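Local coordinates for protein topoisomerase IV subunit A (PDB 1ZVT) that probably binds DNA through its C-terminal beta-pinwheel domain, helping topoisomerase IV select the DNA substrates that it decatenates and relaxes, at residues P46-D51 / D114-N119; T53-A58 / N119-A124; Y57-I62 / G76-P81; V86-M91 / M135-I140; L90-D95 / C110-L115. All coordinates share one frame; numbering follows the deposited sequence.

In the fold
All five contacts lie on or beside the second four-stranded sheet of the beta-pinwheel, the one built from strands 86-90, 47-51, 55-59 and 123-124. Interaction 1 is the buried one, aliphatic almost throughout. Interaction 2 uses the same incoming chain, but nearer the surface, and trades apolar packing for backbone pairing and an arginine grip. Interaction 3 shares Y57 with it and lays a loop arriving from the first sheet across strand 55-59. Interactions 4 and 5 share L90 and face the next sheet: the former, close to the chain's centre, sets proline against histidine, while the latter buries a phenylalanine under loop carbonyls and has exposed aspartates at its margin.

Interaction 1: P46-D51 / D114-N119; sequences PVVFVD and DLVARN
V48 holds CG1 anti to its own backbone N (chi1 158°) and CG2 beside that N, which splits its two methyls between neighbouring residues of the loop: CG1 goes to L115 and CG2 to V116. L115 has its CG beside the backbone N (chi1 -82°), and this swings the isobutyl group over strand 47-51. Its CD2 methyl settles 3.7 Å from V48 CG1, the two side chains crossing at about a right angle. The same methyl looks further along the strand to V50, with L115 CD2 4.1 Å from V50 CG2.

In the beta-pinwheel, residues 114-119 carry the chain from strand 106-111 of one sheet to strand 123-124, which is the outermost strand of the sheet containing 47-51. The contact therefore lies where the chain passes between two blades, and A58 of the adjacent strand helps to line it. S56 OG of that strand bonds L115 O, and K123 NZ of strand 123-124 bonds D114 O.

V116 meets residues 46-51 with a single methyl, CG2, which sits 3.9 Å from V48 CG2 and 3.9 Å from P46 CG. At the outer end R118 is extended from CG to NE, which carries its guanidinium to the proline, crossing it at a slant with R118 NH2 3.7 Å from P46 CG.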
# COMPACT_ATOMS: atom_id res chain seq x y z
N PRO A 46 -13.34 -10.50 -6.40
CA PRO A 46 -13.54 -9.72 -5.17
C PRO A 46 -12.79 -8.38 -5.18
O PRO A 46 -11.78 -8.25 -5.87
CB PRO A 46 -12.96 -10.64 -4.09
CG PRO A 46 -11.87 -11.37 -4.81
CD PRO A 46 -12.43 -11.63 -6.19
N VAL A 47 -13.31 -7.41 -4.42
CA VAL A 47 -12.54 -6.22 -4.05
C VAL A 47 -12.06 -6.38 -2.62
O VAL A 47 -12.78 -6.89 -1.77
CB VAL A 47 -13.33 -4.89 -4.28
CG1 VAL A 47 -14.70 -4.87 -3.58
CG2 VAL A 47 -12.44 -3.67 -3.88
N VAL A 48 -10.81 -6.00 -2.38
CA VAL A 48 -10.17 -6.22 -1.08
C VAL A 48 -9.86 -4.86 -0.44
O VAL A 48 -9.51 -3.91 -1.15
CB VAL A 48 -8.89 -7.05 -1.26
CG1 VAL A 48 -7.93 -6.86 -0.11
CG2 VAL A 48 -9.25 -8.53 -1.43
N PHE A 49 -10.00 -4.80 0.88
CA PHE A 49 -9.71 -3.63 1.70
C PHE A 49 -8.69 -4.05 2.74
O PHE A 49 -8.76 -5.15 3.31
CB PHE A 49 -10.98 -3.10 2.37
CG PHE A 49 -12.02 -2.69 1.37
CD1 PHE A 49 -12.99 -3.59 0.95
CD2 PHE A 49 -11.98 -1.41 0.82
CE1 PHE A 49 -13.94 -3.21 -0.03
CE2 PHE A 49 -12.93 -1.03 -0.17
CZ PHE A 49 -13.90 -1.94 -0.58
N VAL A 50 -7.74 -3.16 3.02
CA VAL A 50 -6.82 -3.38 4.13
C VAL A 50 -7.02 -2.26 5.17
O VAL A 50 -7.02 -1.06 4.81
CB VAL A 50 -5.36 -3.40 3.64
CG1 VAL A 50 -4.45 -3.65 4.82
CG2 VAL A 50 -5.17 -4.52 2.58
N ASP A 51 -7.21 -2.64 6.43
CA ASP A 51 -7.40 -1.63 7.50
C ASP A 51 -6.11 -1.21 8.17
O ASP A 51 -5.03 -1.77 7.90
CB ASP A 51 -8.52 -2.02 8.51
CG ASP A 51 -8.08 -3.07 9.55
OD1 ASP A 51 -6.88 -3.27 9.77
OD2 ASP A 51 -8.97 -3.66 10.17
N ASP A 114 -4.10 -14.18 -1.09
CA ASP A 114 -3.80 -14.21 0.33
C ASP A 114 -4.53 -13.14 1.11
O ASP A 114 -4.68 -13.28 2.31
CB ASP A 114 -2.30 -14.04 0.57
CG ASP A 114 -1.51 -15.23 0.07
OD1 ASP A 114 -1.97 -16.38 0.28
OD2 ASP A 114 -0.43 -15.02 -0.51
N LEU A 115 -4.96 -12.09 0.42
CA LEU A 115 -5.73 -11.02 1.07
C LEU A 115 -7.23 -11.32 1.12
O LEU A 115 -7.96 -10.67 1.85
CB LEU A 115 -5.51 -9.70 0.35
CG LEU A 115 -4.25 -8.91 0.71
CD1 LEU A 115 -3.03 -9.66 0.28
CD2 LEU A 115 -4.29 -7.58 0.01
N VAL A 116 -7.68 -12.30 0.34
CA VAL A 116 -9.13 -12.49 0.18
C VAL A 116 -9.71 -13.22 1.38
O VAL A 116 -9.46 -14.42 1.58
CB VAL A 116 -9.44 -13.21 -1.13
CG1 VAL A 116 -10.95 -13.57 -1.25
CG2 VAL A 116 -9.00 -12.35 -2.31
N ALA A 117 -10.44 -12.48 2.21
CA ALA A 117 -11.07 -13.05 3.41
C ALA A 117 -12.52 -12.60 3.40
O ALA A 117 -12.80 -11.42 3.62
CB ALA A 117 -10.38 -12.58 4.65
N ARG A 118 -13.43 -13.53 3.12
CA ARG A 118 -14.82 -13.17 2.86
C ARG A 118 -15.67 -13.07 4.14
O ARG A 118 -16.81 -12.63 4.09
CB ARG A 118 -15.43 -14.13 1.82
CG ARG A 118 -14.65 -14.10 0.50
CD ARG A 118 -15.08 -15.16 -0.49
NE ARG A 118 -14.32 -15.10 -1.75
CZ ARG A 118 -14.60 -14.27 -2.76
NH1 ARG A 118 -15.59 -13.39 -2.65
NH2 ARG A 118 -13.87 -14.28 -3.86
N ASN A 119 -15.11 -13.49 5.28
CA ASN A 119 -15.77 -13.37 6.57
C ASN A 119 -15.73 -11.94 7.04
O ASN A 119 -14.85 -11.17 6.65
CB ASN A 119 -15.10 -14.28 7.60
CG ASN A 119 -13.63 -13.94 7.81
OD1 ASN A 119 -12.82 -14.04 6.88
ND2 ASN A 119 -13.29 -13.51 9.01

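Interaction 2: T53-A58 / N119-A124; sequences TGRSYA and NRAGKA
S56 and K123 form an antiparallel hydrogen-bonded pair: S56 N donates to K123 O and K123 N to S56 O, each at 2.9 Å. R55 and A124 follow as the non-hydrogen-bonded pair, so strand 123-124 joins the edge of this pinwheel sheet.

The side-chain bonds between the two segments belong to R55. Its chain bends at chi3 (70°) and brings the guanidinium edge-on to A121 O, gripped side-on by NE at 2.9 Å and NH2 at 3.0 Å. Both bonds keep close to the guanidinium plane; the carbonyl points almost straight at NE, whereas NH2 stands well above the carbonyl plane. A weak bond runs from NH2 to G122 O. K123 C and A124 N cover one face of the group. An alanine here takes away both nitrogens that meet A121 O, and that carbonyl would probably lose its tie to strand 55-59. Within the turn, N119 ND2 donates to G122 O at 2.9 Å.

Steric fit decides G122, which ends the type I turn from N119: a side chain here would collide with S56 O and the Y57 ring.

A cationic group thus serves backbone carbonyls, which probably steadies the turn that leads into the strand.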
# COMPACT_ATOMS: atom_id res chain seq x y z
N THR A 53 -4.95 -1.64 11.01
CA THR A 53 -4.38 -2.63 11.92
C THR A 53 -3.73 -3.81 11.19
O THR A 53 -3.19 -4.71 11.83
CB THR A 53 -5.43 -3.16 12.94
OG1 THR A 53 -6.36 -4.02 12.30
CG2 THR A 53 -6.17 -2.02 13.62
N GLY A 54 -3.78 -3.77 9.87
CA GLY A 54 -3.14 -4.82 9.05
C GLY A 54 -4.05 -5.99 8.72
O GLY A 54 -3.58 -7.05 8.26
N ARG A 55 -5.35 -5.82 8.94
CA ARG A 55 -6.33 -6.85 8.54
C ARG A 55 -6.79 -6.63 7.11
O ARG A 55 -6.89 -5.50 6.67
CB ARG A 55 -7.53 -6.85 9.50
CG ARG A 55 -7.15 -7.19 10.96
CD ARG A 55 -8.39 -7.48 11.82
NE ARG A 55 -9.05 -8.74 11.48
CZ ARG A 55 -8.74 -9.94 11.99
NH1 ARG A 55 -7.72 -10.08 12.85
NH2 ARG A 55 -9.43 -11.00 11.63
N SER A 56 -7.09 -7.71 6.38
CA SER A 56 -7.66 -7.61 5.03
C SER A 56 -9.05 -8.25 4.95
O SER A 56 -9.37 -9.18 5.70
CB SER A 56 -6.74 -8.21 3.96
OG SER A 56 -6.60 -9.62 4.13
N TYR A 57 -9.87 -7.75 4.02
CA TYR A 57 -11.26 -8.13 3.91
C TYR A 57 -11.60 -8.17 2.44
O TYR A 57 -11.15 -7.30 1.69
CB TYR A 57 -12.16 -7.08 4.55
CG TYR A 57 -11.84 -6.67 5.95
CD1 TYR A 57 -10.84 -5.74 6.21
CD2 TYR A 57 -12.59 -7.17 7.02
CE1 TYR A 57 -10.57 -5.33 7.52
CE2 TYR A 57 -12.32 -6.76 8.33
CZ TYR A 57 -11.32 -5.84 8.56
OH TYR A 57 -11.02 -5.45 9.84
N ALA A 58 -12.41 -9.15 2.02
CA ALA A 58 -12.91 -9.16 0.66
C ALA A 58 -14.43 -8.99 0.61
O ALA A 58 -15.15 -9.52 1.46
CB ALA A 58 -12.54 -10.46 -0.03
N ASN A 119 -15.11 -13.49 5.28
CA ASN A 119 -15.77 -13.37 6.57
C ASN A 119 -15.73 -11.94 7.04
O ASN A 119 -14.85 -11.17 6.65
CB ASN A 119 -15.10 -14.28 7.60
CG ASN A 119 -13.63 -13.94 7.81
OD1 ASN A 119 -12.82 -14.04 6.88
ND2 ASN A 119 -13.29 -13.51 9.01
N ARG A 120 -16.70 -11.58 7.89
CA ARG A 120 -16.93 -10.18 8.22
C ARG A 120 -15.75 -9.54 8.94
O ARG A 120 -15.46 -8.35 8.74
CB ARG A 120 -18.22 -10.03 9.03
CG ARG A 120 -18.80 -8.62 8.99
CD ARG A 120 -20.11 -8.53 9.78
NE ARG A 120 -20.83 -7.29 9.46
CZ ARG A 120 -20.57 -6.10 10.01
NH1 ARG A 120 -19.57 -5.96 10.87
NH2 ARG A 120 -21.30 -5.05 9.67
N ALA A 121 -15.06 -10.32 9.78
CA ALA A 121 -13.92 -9.81 10.53
C ALA A 121 -12.64 -9.85 9.72
O ALA A 121 -11.61 -9.43 10.21
CB ALA A 121 -13.75 -10.60 11.83
N GLY A 122 -12.70 -10.37 8.49
CA GLY A 122 -11.50 -10.50 7.63
C GLY A 122 -10.41 -11.36 8.24
O GLY A 122 -10.68 -12.26 9.07
N LYS A 123 -9.17 -11.08 7.83
CA LYS A 123 -7.99 -11.87 8.18
C LYS A 123 -6.88 -11.00 8.74
O LYS A 123 -6.65 -9.89 8.26
CB LYS A 123 -7.49 -12.61 6.93
CG LYS A 123 -6.03 -12.99 6.90
CD LYS A 123 -5.66 -13.68 5.59
CE LYS A 123 -4.17 -13.99 5.57
NZ LYS A 123 -3.75 -14.77 4.35
N ALA A 124 -6.18 -11.50 9.78
CA ALA A 124 -4.96 -10.84 10.24
C ALA A 124 -3.89 -11.09 9.20
O ALA A 124 -3.44 -12.23 9.05
CB ALA A 124 -4.54 -11.42 11.62
O HOH W 1 -11.76 -7.59 12.46
O HOH W 2 -15.18 -9.30 4.42

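Interaction 3: Y57-I62 / G76-P81; sequences YAIDPI and GKLTLP
L78 lies over one face of the Y57 ring, its CD1 methyl 4.3 Å from the ring centroid and 23° off the normal, a CH-pi contact displaced toward the rim. At the ring's edge, near its plane, comes T79 O. L80 reaches the phenol end at a slant with CD2, 3.7 Å from Y57 CZ. These residues belong to the loop that carries the beta-pinwheel chain from strand 72-73, the outermost strand of the first sheet, to strand 86-90 of the second, so the contact lays an inter-blade connection across strand 55-59.

The hydroxyl is closely surrounded. Its hydrogen-bond partner is D51 OD2; T79 O lies 3.3 Å from Y57 OH, while P81 CD packs 3.5 Å from Y57 OH. T79 is itself tied to R120 through backbone and side chain, which helps to hold the loop near the ring.

Two residues along the strand, I59 continues the apolar row. With CG1 beside its backbone N (chi1 -68°) and CD1 extended beyond it, that end methyl fits between L78 CD2, at 3.8 Å from I59 CD1, and the aliphatic start of K77. K77 CD also lies 3.9 Å from I59 CD1, and the lysine's NZ goes on to a salt bridge with E72 OE2.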
# COMPACT_ATOMS: atom_id res chain seq x y z
N TYR A 57 -9.87 -7.75 4.02
CA TYR A 57 -11.26 -8.13 3.91
C TYR A 57 -11.60 -8.17 2.44
O TYR A 57 -11.15 -7.30 1.69
CB TYR A 57 -12.16 -7.08 4.55
CG TYR A 57 -11.84 -6.67 5.95
CD1 TYR A 57 -10.84 -5.74 6.21
CD2 TYR A 57 -12.59 -7.17 7.02
CE1 TYR A 57 -10.57 -5.33 7.52
CE2 TYR A 57 -12.32 -6.76 8.33
CZ TYR A 57 -11.32 -5.84 8.56
OH TYR A 57 -11.02 -5.45 9.84
N ALA A 58 -12.41 -9.15 2.02
CA ALA A 58 -12.91 -9.16 0.66
C ALA A 58 -14.43 -8.99 0.61
O ALA A 58 -15.15 -9.52 1.46
CB ALA A 58 -12.54 -10.46 -0.03
N ILE A 59 -14.89 -8.25 -0.40
CA ILE A 59 -16.33 -8.02 -0.60
C ILE A 59 -16.65 -8.36 -2.06
O ILE A 59 -15.86 -8.09 -2.96
CB ILE A 59 -16.72 -6.54 -0.30
CG1 ILE A 59 -16.58 -6.21 1.20
CG2 ILE A 59 -18.14 -6.19 -0.81
CD1 ILE A 59 -17.01 -4.76 1.57
N ASP A 60 -17.80 -8.99 -2.29
CA ASP A 60 -18.28 -9.28 -3.64
C ASP A 60 -18.95 -8.01 -4.21
O ASP A 60 -19.90 -7.48 -3.62
CB ASP A 60 -19.27 -10.47 -3.56
CG ASP A 60 -19.80 -10.92 -4.92
OD1 ASP A 60 -19.73 -10.17 -5.92
OD2 ASP A 60 -20.36 -12.05 -4.99
N PRO A 61 -18.46 -7.50 -5.35
CA PRO A 61 -19.06 -6.28 -5.91
C PRO A 61 -20.58 -6.34 -6.12
O PRO A 61 -21.23 -5.30 -6.06
CB PRO A 61 -18.35 -6.11 -7.26
CG PRO A 61 -17.01 -6.81 -7.05
CD PRO A 61 -17.35 -8.01 -6.19
N ILE A 62 -21.15 -7.54 -6.30
CA ILE A 62 -22.61 -7.61 -6.56
C ILE A 62 -23.46 -7.18 -5.36
O ILE A 62 -24.67 -6.89 -5.49
CB ILE A 62 -23.04 -9.00 -7.11
CG1 ILE A 62 -22.68 -10.11 -6.14
CG2 ILE A 62 -22.38 -9.24 -8.47
CD1 ILE A 62 -23.68 -10.38 -5.06
N GLY A 76 -20.87 -1.18 7.70
CA GLY A 76 -22.05 -2.04 7.55
C GLY A 76 -21.72 -3.39 6.93
O GLY A 76 -22.58 -4.29 6.89
N LYS A 77 -20.50 -3.53 6.43
CA LYS A 77 -20.10 -4.74 5.73
C LYS A 77 -18.93 -5.45 6.39
O LYS A 77 -18.76 -6.65 6.20
CB LYS A 77 -19.78 -4.47 4.24
CG LYS A 77 -21.02 -4.45 3.33
CD LYS A 77 -20.86 -5.30 2.07
CE LYS A 77 -22.10 -5.26 1.17
NZ LYS A 77 -23.42 -4.98 1.86
N LEU A 78 -18.13 -4.70 7.14
CA LEU A 78 -16.89 -5.22 7.76
C LEU A 78 -16.87 -4.95 9.23
O LEU A 78 -17.33 -3.90 9.68
CB LEU A 78 -15.65 -4.54 7.14
CG LEU A 78 -15.58 -4.41 5.63
CD1 LEU A 78 -14.30 -3.61 5.24
CD2 LEU A 78 -15.59 -5.79 4.97
N THR A 79 -16.30 -5.90 9.98
CA THR A 79 -16.14 -5.76 11.43
C THR A 79 -14.75 -5.22 11.66
O THR A 79 -13.77 -5.97 11.67
CB THR A 79 -16.25 -7.10 12.13
OG1 THR A 79 -17.49 -7.72 11.79
CG2 THR A 79 -16.17 -6.90 13.65
N LEU A 80 -14.65 -3.90 11.79
CA LEU A 80 -13.37 -3.26 12.01
C LEU A 80 -13.02 -3.23 13.49
O LEU A 80 -13.91 -3.07 14.33
CB LEU A 80 -13.38 -1.85 11.42
CG LEU A 80 -13.69 -1.71 9.92
CD1 LEU A 80 -13.74 -0.25 9.51
CD2 LEU A 80 -12.67 -2.47 9.07
N PRO A 81 -11.72 -3.41 13.81
CA PRO A 81 -11.26 -3.22 15.19
C PRO A 81 -11.59 -1.81 15.70
O PRO A 81 -11.74 -0.88 14.91
CB PRO A 81 -9.74 -3.41 15.09
CG PRO A 81 -9.57 -4.30 13.90
CD PRO A 81 -10.62 -3.84 12.93

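Interaction 4: V86-M91 / M135-I140; sequences VDHMLM and MPPVVI
H88 meets P137 from its first side-chain atom onward. H88 CB is 3.9 Å from P137 CD, and CG comes closest, 3.5 Å from the same carbon. The torsion places CG beside the backbone N (chi1 -42°), and from there the imidazole turns one face to P137 CD, which stands 3.7 Å from the ring centroid and 18° off its normal, in a CH-pi contact. Strand 86-90 is the outermost strand of one beta-pinwheel sheet and strand 138-139 the outermost of the next, so ring and proline join neighbouring blades close to the centre of the chain. H88 also takes part in a classic beta bulge, it and D87 both facing V50.

Farther out, ND1 still neighbours P137 CD, whereas CE1 passes to the preceding proline, H88 CE1 lying 3.6 Å from P136 CA at a slant to the ring. At the tip NE2 has M135 O no nearer than 3.9 Å, a distant approach. The face turned from P137 is covered by D87 CB, so the imidazole is sandwiched between its own strand neighbour and the other blade. An alanine here would probably strip P137 of the flat surface it rests on and open a gap between the two sheets. L90 follows two residues on, its CD1 methyl 4.3 Å from P137 CG.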
# COMPACT_ATOMS: atom_id res chain seq x y z
N VAL A 86 -10.31 2.12 7.15
CA VAL A 86 -9.99 1.43 5.90
C VAL A 86 -9.10 2.32 5.05
O VAL A 86 -9.52 3.38 4.56
CB VAL A 86 -11.25 1.06 5.11
CG1 VAL A 86 -10.91 0.60 3.70
CG2 VAL A 86 -12.02 -0.02 5.86
N ASP A 87 -7.86 1.88 4.85
CA ASP A 87 -6.86 2.75 4.25
C ASP A 87 -6.49 2.42 2.82
O ASP A 87 -5.99 3.27 2.08
CB ASP A 87 -5.60 2.77 5.13
CG ASP A 87 -5.85 3.37 6.50
OD1 ASP A 87 -6.91 4.01 6.70
OD2 ASP A 87 -5.00 3.18 7.39
N HIS A 88 -6.70 1.16 2.44
CA HIS A 88 -6.23 0.68 1.15
C HIS A 88 -7.25 -0.23 0.50
O HIS A 88 -7.93 -1.01 1.19
CB HIS A 88 -4.88 -0.07 1.28
CG HIS A 88 -3.90 0.58 2.22
ND1 HIS A 88 -3.16 1.69 1.87
CD2 HIS A 88 -3.56 0.28 3.49
CE1 HIS A 88 -2.41 2.04 2.89
NE2 HIS A 88 -2.62 1.20 3.89
N MET A 89 -7.36 -0.11 -0.83
CA MET A 89 -8.30 -0.88 -1.62
C MET A 89 -7.59 -1.45 -2.85
O MET A 89 -6.83 -0.73 -3.53
CB MET A 89 -9.45 0.04 -2.08
CG MET A 89 -10.50 -0.64 -2.92
SD MET A 89 -11.99 0.38 -3.26
CE MET A 89 -11.30 1.81 -4.11
N LEU A 90 -7.83 -2.73 -3.14
CA LEU A 90 -7.17 -3.40 -4.27
C LEU A 90 -8.15 -4.28 -5.02
O LEU A 90 -9.06 -4.89 -4.42
CB LEU A 90 -6.04 -4.31 -3.76
CG LEU A 90 -4.82 -3.59 -3.19
CD1 LEU A 90 -4.98 -3.31 -1.70
CD2 LEU A 90 -3.60 -4.44 -3.46
N MET A 91 -7.94 -4.40 -6.32
CA MET A 91 -8.68 -5.34 -7.13
C MET A 91 -7.71 -5.81 -8.21
O MET A 91 -7.34 -5.03 -9.09
CB MET A 91 -9.90 -4.64 -7.74
CG MET A 91 -10.99 -5.54 -8.17
SD MET A 91 -12.54 -4.63 -8.41
CE MET A 91 -13.70 -5.97 -8.62
N MET A 135 2.23 -0.08 5.58
CA MET A 135 2.67 0.68 4.42
C MET A 135 1.63 0.52 3.31
O MET A 135 0.90 -0.46 3.24
CB MET A 135 4.01 0.16 3.88
CG MET A 135 5.17 0.24 4.84
SD MET A 135 5.52 1.90 5.46
CE MET A 135 6.09 2.75 3.97
N PRO A 136 1.58 1.48 2.38
CA PRO A 136 0.70 1.25 1.23
C PRO A 136 1.12 -0.01 0.45
O PRO A 136 2.29 -0.09 0.07
CB PRO A 136 0.95 2.48 0.35
CG PRO A 136 1.39 3.55 1.32
CD PRO A 136 2.27 2.78 2.31
N PRO A 137 0.23 -1.01 0.25
CA PRO A 137 0.61 -2.22 -0.52
C PRO A 137 1.09 -1.85 -1.89
O PRO A 137 0.57 -0.89 -2.48
CB PRO A 137 -0.72 -3.01 -0.64
CG PRO A 137 -1.48 -2.57 0.60
CD PRO A 137 -1.16 -1.09 0.74
N VAL A 138 2.07 -2.58 -2.42
CA VAL A 138 2.61 -2.28 -3.72
C VAL A 138 2.39 -3.47 -4.62
O VAL A 138 2.79 -4.59 -4.27
CB VAL A 138 4.10 -1.96 -3.68
CG1 VAL A 138 4.61 -1.55 -5.10
CG2 VAL A 138 4.37 -0.84 -2.66
N VAL A 139 1.75 -3.23 -5.76
CA VAL A 139 1.56 -4.28 -6.76
C VAL A 139 2.90 -4.50 -7.45
O VAL A 139 3.54 -3.55 -7.96
CB VAL A 139 0.46 -3.91 -7.78
CG1 VAL A 139 0.40 -4.90 -8.93
CG2 VAL A 139 -0.89 -3.79 -7.11
N ILE A 140 3.36 -5.75 -7.47
CA ILE A 140 4.65 -6.05 -8.07
C ILE A 140 4.43 -6.43 -9.54
O ILE A 140 3.87 -7.50 -9.83
CB ILE A 140 5.37 -7.19 -7.32
CG1 ILE A 140 5.73 -6.77 -5.89
CG2 ILE A 140 6.62 -7.63 -8.13
CD1 ILE A 140 6.08 -7.96 -4.98

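Interaction 5: L90-D95 / C110-L115; sequences LMESDD and CTFNDL
F112 fills the middle of this contact, lying across the curve of residues 90-95, with D94 and L90 the next most buried. With CG anti to the backbone N (chi1 -178°), the benzyl group reaches in under the loop. E92 O stands over one face, 3.4 Å from F112 CD2; on the same side E92 CB makes an off-centre CH-pi contact, 4.3 Å from the F112 ring centroid. L90 comes to the edge instead, L90 CB in the ring plane and 3.8 Å from F112 CE1. S93 O closes over the root of the side chain, 3.3 Å from F112 CB.

Residues 90-95 are the connection from strand 86-90 to strand 97-101, that is, from one pinwheel blade to the next, while 110-115 is where strand 106-111 ends and turns helically. F112 therefore packs where the two blades meet, and V48 of the first sheet also touches it.

D94 supplies the polar link. Its carbonyl accepts from the backbone of N113, with N113 N 3.0 Å from D94 O. T111 tucks in next to it, CB against D94 O and CG2 3.6 Å from D95 O. The turn carrying these groups is braced by D114, whose OD2 takes the T111 N-H at 3.0 Å.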
# COMPACT_ATOMS: atom_id res chain seq x y z
N LEU A 90 -7.83 -2.73 -3.14
CA LEU A 90 -7.17 -3.40 -4.27
C LEU A 90 -8.15 -4.28 -5.02
O LEU A 90 -9.06 -4.89 -4.42
CB LEU A 90 -6.04 -4.31 -3.76
CG LEU A 90 -4.82 -3.59 -3.19
CD1 LEU A 90 -4.98 -3.31 -1.70
CD2 LEU A 90 -3.60 -4.44 -3.46
N MET A 91 -7.94 -4.40 -6.32
CA MET A 91 -8.68 -5.34 -7.13
C MET A 91 -7.71 -5.81 -8.21
O MET A 91 -7.34 -5.03 -9.09
CB MET A 91 -9.90 -4.64 -7.74
CG MET A 91 -10.99 -5.54 -8.17
SD MET A 91 -12.54 -4.63 -8.41
CE MET A 91 -13.70 -5.97 -8.62
N GLU A 92 -7.27 -7.06 -8.11
CA GLU A 92 -6.23 -7.63 -8.97
C GLU A 92 -6.56 -9.09 -9.27
O GLU A 92 -7.50 -9.67 -8.71
CB GLU A 92 -4.86 -7.57 -8.26
CG GLU A 92 -4.43 -6.16 -7.76
CD GLU A 92 -4.05 -5.18 -8.89
OE1 GLU A 92 -3.64 -5.63 -9.98
OE2 GLU A 92 -4.16 -3.93 -8.72
N SER A 93 -5.77 -9.70 -10.16
CA SER A 93 -5.95 -11.11 -10.47
C SER A 93 -5.54 -11.92 -9.24
O SER A 93 -4.74 -11.45 -8.42
CB SER A 93 -5.12 -11.50 -11.69
OG SER A 93 -3.74 -11.36 -11.39
N ASP A 94 -6.09 -13.13 -9.10
CA ASP A 94 -5.84 -13.94 -7.91
C ASP A 94 -4.35 -14.15 -7.65
O ASP A 94 -3.90 -14.18 -6.50
CB ASP A 94 -6.46 -15.34 -8.06
CG ASP A 94 -7.96 -15.35 -7.87
OD1 ASP A 94 -8.52 -14.37 -7.34
OD2 ASP A 94 -8.57 -16.39 -8.24
N ASP A 95 -3.59 -14.33 -8.73
CA ASP A 95 -2.18 -14.70 -8.61
C ASP A 95 -1.24 -13.50 -8.56
O ASP A 95 -0.02 -13.70 -8.48
CB ASP A 95 -1.78 -15.62 -9.79
CG ASP A 95 -1.88 -14.93 -11.16
OD1 ASP A 95 -2.40 -13.80 -11.26
OD2 ASP A 95 -1.44 -15.54 -12.18
N CYS A 110 3.39 -11.51 -1.19
CA CYS A 110 2.26 -12.45 -1.20
C CYS A 110 1.50 -12.32 -2.51
O CYS A 110 1.95 -11.60 -3.40
CB CYS A 110 1.32 -12.25 -0.00
SG CYS A 110 0.42 -10.66 0.07
N THR A 111 0.40 -13.06 -2.65
CA THR A 111 -0.48 -12.85 -3.80
C THR A 111 -1.79 -12.22 -3.33
O THR A 111 -2.11 -12.24 -2.14
CB THR A 111 -0.82 -14.17 -4.52
OG1 THR A 111 -1.53 -15.04 -3.62
CG2 THR A 111 0.45 -14.87 -5.07
N PHE A 112 -2.54 -11.68 -4.28
CA PHE A 112 -3.86 -11.07 -3.98
C PHE A 112 -4.77 -12.07 -3.28
O PHE A 112 -5.53 -11.72 -2.35
CB PHE A 112 -4.49 -10.58 -5.29
CG PHE A 112 -5.82 -9.88 -5.12
CD1 PHE A 112 -5.89 -8.57 -4.68
CD2 PHE A 112 -7.01 -10.54 -5.43
CE1 PHE A 112 -7.13 -7.91 -4.53
CE2 PHE A 112 -8.27 -9.89 -5.27
CZ PHE A 112 -8.32 -8.57 -4.82
N ASN A 113 -4.71 -13.33 -3.71
CA ASN A 113 -5.51 -14.37 -3.08
C ASN A 113 -5.32 -14.45 -1.57
O ASN A 113 -6.28 -14.71 -0.84
CB ASN A 113 -5.24 -15.74 -3.71
CG ASN A 113 -6.25 -16.76 -3.28
OD1 ASN A 113 -5.90 -17.78 -2.68
ND2 ASN A 113 -7.52 -16.47 -3.51
N ASP A 114 -4.10 -14.18 -1.09
CA ASP A 114 -3.80 -14.21 0.33
C ASP A 114 -4.53 -13.14 1.11
O ASP A 114 -4.68 -13.28 2.31
CB ASP A 114 -2.30 -14.04 0.57
CG ASP A 114 -1.51 -15.23 0.07
OD1 ASP A 114 -1.97 -16.38 0.28
OD2 ASP A 114 -0.43 -15.02 -0.51
N LEU A 115 -4.96 -12.09 0.42
CA LEU A 115 -5.73 -11.02 1.07
C LEU A 115 -7.23 -11.32 1.12
O LEU A 115 -7.96 -10.67 1.85
CB LEU A 115 -5.51 -9.70 0.35
CG LEU A 115 -4.25 -8.91 0.71
CD1 LEU A 115 -3.03 -9.66 0.28
CD2 LEU A 115 -4.29 -7.58 0.01